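Local coordinates for 4-methyl-5(B-hydroxyethyl)-thiazole monophosphate biosynthesis enzyme (Vibrio cholerae O1 biovar El Tor, PDB 3OT1), which is of unknown function but belongs to the DJ-1/PfpI family and may take part in thiazole monophosphate biosynthesis, at residues V107-C111 / T165-F169; P114-A119 / D137-S141. All blocks are in the same frame, centred on the assembly; numbering follows the deposited sequence.

Interaction 1 (V107-C111 / T165-F169); sequences VAAIC and TALEF
Phe-169, from the first turn of helix 166-178, reaches across to Ala-108, Ala-109 and Ile-110 on strand 106-110, a parallel strand in the central sheet of the alpha/beta fold shared by the DJ-1/PfpI family. Cys-111 follows the strand with a positive phi (65°) and touches Glu-24, probably at the nucleophile elbow, as in DJ-1 relatives. The tight part of the contact lies round the ring. With CG anti to the backbone N (chi1 167°), Phe-169 extends from the helix until CZ lies 3.5 Å from Ala-108 CB; that methyl stands oblique to the ring, and its small size lets the aromatic tip come close to the strand. The ring edge abuts the backbone as well, Phe-169 CZ being 3.5 Å from Ala-109 N. Ile-110 takes one face: its CB sits 4.2 Å from the ring centroid, 16° off the normal, a CH-pi contact made by a branched carbon. Leu-158 and Ser-160 of strand 157-160 and Ile-28 of helix 22-34 also touch Phe-169, so the ring is packed by two strands and a helix.

Contacts are fewer toward the helix start. Here Ile-110 CD1 alone makes the contact, resting 3.6 Å from Ala-166 CA, where a small residue leaves room for the isoleucine. The buried hydroxyl of Thr-165 is hydrogen-bonded to Ser-160 OG and Gly-162 N. On the outer side of the helix, partly exposed Glu-168 turns to a salt bridge with Arg-148. Beside the polar Thr-165 group, the methyl Ile-110 CD1 makes only van der Waals contact, 3.8 Å from Thr-165 OG1.

Interaction 2 (P114-A119 / D137-S141); sequences PALVFA and DHIPS
Ala-115 and His-138 bring helix 113-119 against the loop that leads on to strand 149-152, at the point where a short 3-10 segment ends. Apolar and van der Waals contacts carry most of the join. Ala-115 CB meets His-138 CB at 3.7 Å, and an alanine here lets the two backbones approach closely. Ile-139, its CG1 anti to the carbonyl carbon (chi1 -51°), rests its CD1 against Ala-115 and Ala-119, about one turn apart on the helix: the methyl is 4.0 Å from Ala-115 CA and 4.2 Å from Ala-119 CB. Ala-119 CB also packs 3.5 Å from His-138 O. Cys-131 and Leu-144 touch Ile-139 from the loops.

The imidazole supplies a mixed contact. Leu-116 leaves the helix on another side, yet its CD2 branch swings back to 3.8 Å from His-138 NE2, oblique to the ring. Phe-135 packs edge-to-face with the same imidazole.

Hydrogen bonds stay within each segment. His-138 ND1 donates to Asp-137 OD2 (2.9 Å, 152° at the hydrogen); the oxygen lies in the imidazole plane, whereas the nitrogen approaches from above the carboxylate plane. Ala-119 N bonds to Pro-114 O, marking a wider pi-type turn.

The join between the segments thus rests on van der Waals contact. The neighbouring carboxylate helps to hold the ring's rotation and would probably stabilise a protonated imidazole, while the CG, CD2 and NE2 side of the ring serves as packing surface.

How the interactions relate
Both contacts are largely buried, but they differ in depth: the centre of interaction 1 lies about 5 Å from the centre of the chain, that of interaction 2 about 15 Å, where His-138 and Ala-119 are partly exposed. Strand 106-110 and helix 113-119 follow each other in sequence and join the two sites directly: Ala-109 CB packs 3.5 Å from Phe-118 CZ, on the side of the strand turned away from helix 166-178. Along the chain, interaction 2 is nested within the loop closed by interaction 1. Neither uses hydrogen bonds between its segments, yet the central contact relies on an aromatic ring against a strand, the outer one on small methyls and a histidine.

Interaction 1 (V107-C111 / T165-F169)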
# COMPACT_ATOMS: atom_id res chain seq x y z
N VAL A 107 -0.39 12.64 -16.59
CA VAL A 107 -0.21 13.07 -15.22
C VAL A 107 -1.32 12.40 -14.42
O VAL A 107 -2.49 12.45 -14.80
CB VAL A 107 -0.23 14.59 -15.08
CG1 VAL A 107 -0.18 14.97 -13.60
CG2 VAL A 107 0.94 15.20 -15.87
N ALA A 108 -0.91 11.76 -13.32
CA ALA A 108 -1.83 11.00 -12.48
C ALA A 108 -1.68 11.49 -11.05
O ALA A 108 -0.57 11.71 -10.61
CB ALA A 108 -1.47 9.51 -12.57
N ALA A 109 -2.78 11.68 -10.34
CA ALA A 109 -2.72 12.14 -8.97
C ALA A 109 -3.87 11.60 -8.15
O ALA A 109 -4.96 11.38 -8.65
CB ALA A 109 -2.74 13.67 -8.92
N ILE A 110 -3.63 11.41 -6.85
CA ILE A 110 -4.60 10.78 -5.98
C ILE A 110 -4.79 11.58 -4.70
O ILE A 110 -3.90 12.31 -4.26
CB ILE A 110 -4.17 9.31 -5.70
CG1 ILE A 110 -5.23 8.48 -4.97
CG2 ILE A 110 -2.81 9.25 -5.02
CD1 ILE A 110 -4.98 6.99 -5.06
N CYS A 111 -5.94 11.34 -4.08
CA CYS A 111 -6.22 11.79 -2.73
C CYS A 111 -6.26 13.32 -2.61
O CYS A 111 -7.02 13.96 -3.32
CB CYS A 111 -5.17 11.09 -1.84
SG CYS A 111 -5.17 11.30 -0.09
N THR A 165 -8.47 3.35 -3.07
CA THR A 165 -8.53 3.34 -4.53
C THR A 165 -7.16 3.30 -5.19
O THR A 165 -7.07 3.32 -6.41
CB THR A 165 -9.33 4.56 -5.09
OG1 THR A 165 -8.58 5.75 -4.87
CG2 THR A 165 -10.74 4.66 -4.47
N ALA A 166 -6.09 3.22 -4.41
CA ALA A 166 -4.76 3.37 -4.95
C ALA A 166 -4.38 2.23 -5.90
O ALA A 166 -3.73 2.45 -6.91
CB ALA A 166 -3.72 3.55 -3.85
N LEU A 167 -4.75 0.99 -5.55
CA LEU A 167 -4.48 -0.13 -6.42
C LEU A 167 -5.24 0.01 -7.76
O LEU A 167 -4.68 -0.17 -8.84
CB LEU A 167 -4.83 -1.40 -5.69
CG LEU A 167 -4.52 -2.70 -6.37
CD1 LEU A 167 -3.13 -2.70 -6.94
CD2 LEU A 167 -4.73 -3.86 -5.39
N GLU A 168 -6.52 0.36 -7.67
CA GLU A 168 -7.33 0.60 -8.86
C GLU A 168 -6.71 1.69 -9.73
O GLU A 168 -6.66 1.56 -10.95
CB GLU A 168 -8.74 1.04 -8.45
CG GLU A 168 -9.55 -0.05 -7.79
CD GLU A 168 -10.64 0.52 -6.91
OE1 GLU A 168 -11.65 0.96 -7.45
OE2 GLU A 168 -10.47 0.55 -5.68
N PHE A 169 -6.23 2.75 -9.11
CA PHE A 169 -5.58 3.87 -9.79
C PHE A 169 -4.30 3.43 -10.50
O PHE A 169 -4.08 3.77 -11.67
CB PHE A 169 -5.32 4.93 -8.71
CG PHE A 169 -4.39 6.06 -9.08
CD1 PHE A 169 -4.79 7.10 -9.90
CD2 PHE A 169 -3.15 6.16 -8.47
CE1 PHE A 169 -3.98 8.17 -10.11
CE2 PHE A 169 -2.33 7.24 -8.70
CZ PHE A 169 -2.74 8.24 -9.53

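Interaction 2 (P114-A119 / D137-S141)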
# COMPACT_ATOMS: atom_id res chain seq x y z
N PRO A 114 -5.14 16.38 -6.09
CA PRO A 114 -5.88 17.17 -7.11
C PRO A 114 -6.51 18.42 -6.50
O PRO A 114 -6.64 19.43 -7.20
CB PRO A 114 -6.93 16.17 -7.62
CG PRO A 114 -6.27 14.81 -7.42
CD PRO A 114 -5.55 14.98 -6.09
N ALA A 115 -6.93 18.36 -5.24
CA ALA A 115 -7.52 19.52 -4.55
C ALA A 115 -6.47 20.55 -4.13
O ALA A 115 -6.56 21.73 -4.47
CB ALA A 115 -8.32 19.05 -3.35
N LEU A 116 -5.47 20.11 -3.37
CA LEU A 116 -4.52 21.02 -2.76
C LEU A 116 -3.40 21.47 -3.69
O LEU A 116 -2.76 22.50 -3.40
CB LEU A 116 -3.93 20.43 -1.48
CG LEU A 116 -4.95 20.14 -0.38
CD1 LEU A 116 -4.23 19.64 0.88
CD2 LEU A 116 -5.81 21.36 -0.07
N VAL A 117 -3.19 20.74 -4.79
CA VAL A 117 -2.21 21.14 -5.80
C VAL A 117 -2.92 21.69 -7.05
O VAL A 117 -2.76 22.86 -7.38
CB VAL A 117 -1.22 20.03 -6.15
CG1 VAL A 117 -0.19 20.58 -7.16
CG2 VAL A 117 -0.55 19.50 -4.88
N PHE A 118 -3.70 20.86 -7.74
CA PHE A 118 -4.21 21.31 -9.04
C PHE A 118 -5.21 22.47 -8.91
O PHE A 118 -5.07 23.50 -9.57
CB PHE A 118 -4.88 20.18 -9.83
CG PHE A 118 -4.01 18.98 -10.12
CD1 PHE A 118 -2.62 19.02 -10.10
CD2 PHE A 118 -4.64 17.78 -10.46
CE1 PHE A 118 -1.89 17.87 -10.39
CE2 PHE A 118 -3.91 16.67 -10.76
CZ PHE A 118 -2.55 16.71 -10.73
N ALA A 119 -6.22 22.29 -8.06
CA ALA A 119 -7.25 23.30 -7.91
C ALA A 119 -6.63 24.59 -7.34
O ALA A 119 -6.94 25.67 -7.85
CB ALA A 119 -8.40 22.78 -7.09
N ASP A 137 -15.07 19.59 -2.05
CA ASP A 137 -15.50 20.98 -2.10
C ASP A 137 -14.47 21.94 -2.72
O ASP A 137 -14.79 23.09 -3.00
CB ASP A 137 -15.99 21.46 -0.72
CG ASP A 137 -14.88 21.55 0.33
OD1 ASP A 137 -15.15 22.21 1.36
OD2 ASP A 137 -13.76 21.01 0.16
N HIS A 138 -13.25 21.46 -2.94
CA HIS A 138 -12.22 22.24 -3.61
C HIS A 138 -12.32 22.22 -5.14
O HIS A 138 -11.66 23.00 -5.81
CB HIS A 138 -10.84 21.70 -3.24
CG HIS A 138 -10.39 22.06 -1.86
ND1 HIS A 138 -11.15 21.84 -0.73
CD2 HIS A 138 -9.23 22.60 -1.43
CE1 HIS A 138 -10.48 22.25 0.33
NE2 HIS A 138 -9.31 22.72 -0.07
N ILE A 139 -13.09 21.30 -5.69
CA ILE A 139 -13.15 21.11 -7.13
C ILE A 139 -14.42 21.82 -7.64
O ILE A 139 -15.49 21.68 -7.04
CB ILE A 139 -13.22 19.60 -7.46
CG1 ILE A 139 -12.13 18.79 -6.74
CG2 ILE A 139 -13.20 19.39 -8.95
CD1 ILE A 139 -10.72 19.29 -6.97
N PRO A 140 -14.33 22.55 -8.78
CA PRO A 140 -15.56 23.15 -9.31
C PRO A 140 -16.64 22.10 -9.48
O PRO A 140 -16.38 21.03 -10.02
CB PRO A 140 -15.12 23.74 -10.66
CG PRO A 140 -13.66 24.01 -10.47
CD PRO A 140 -13.16 22.86 -9.61
N SER A 141 -17.85 22.40 -9.01
CA SER A 141 -18.89 21.40 -8.93
C SER A 141 -19.20 20.74 -10.28
O SER A 141 -19.48 19.54 -10.33
CB SER A 141 -20.17 22.00 -8.33
OG SER A 141 -20.59 23.12 -9.10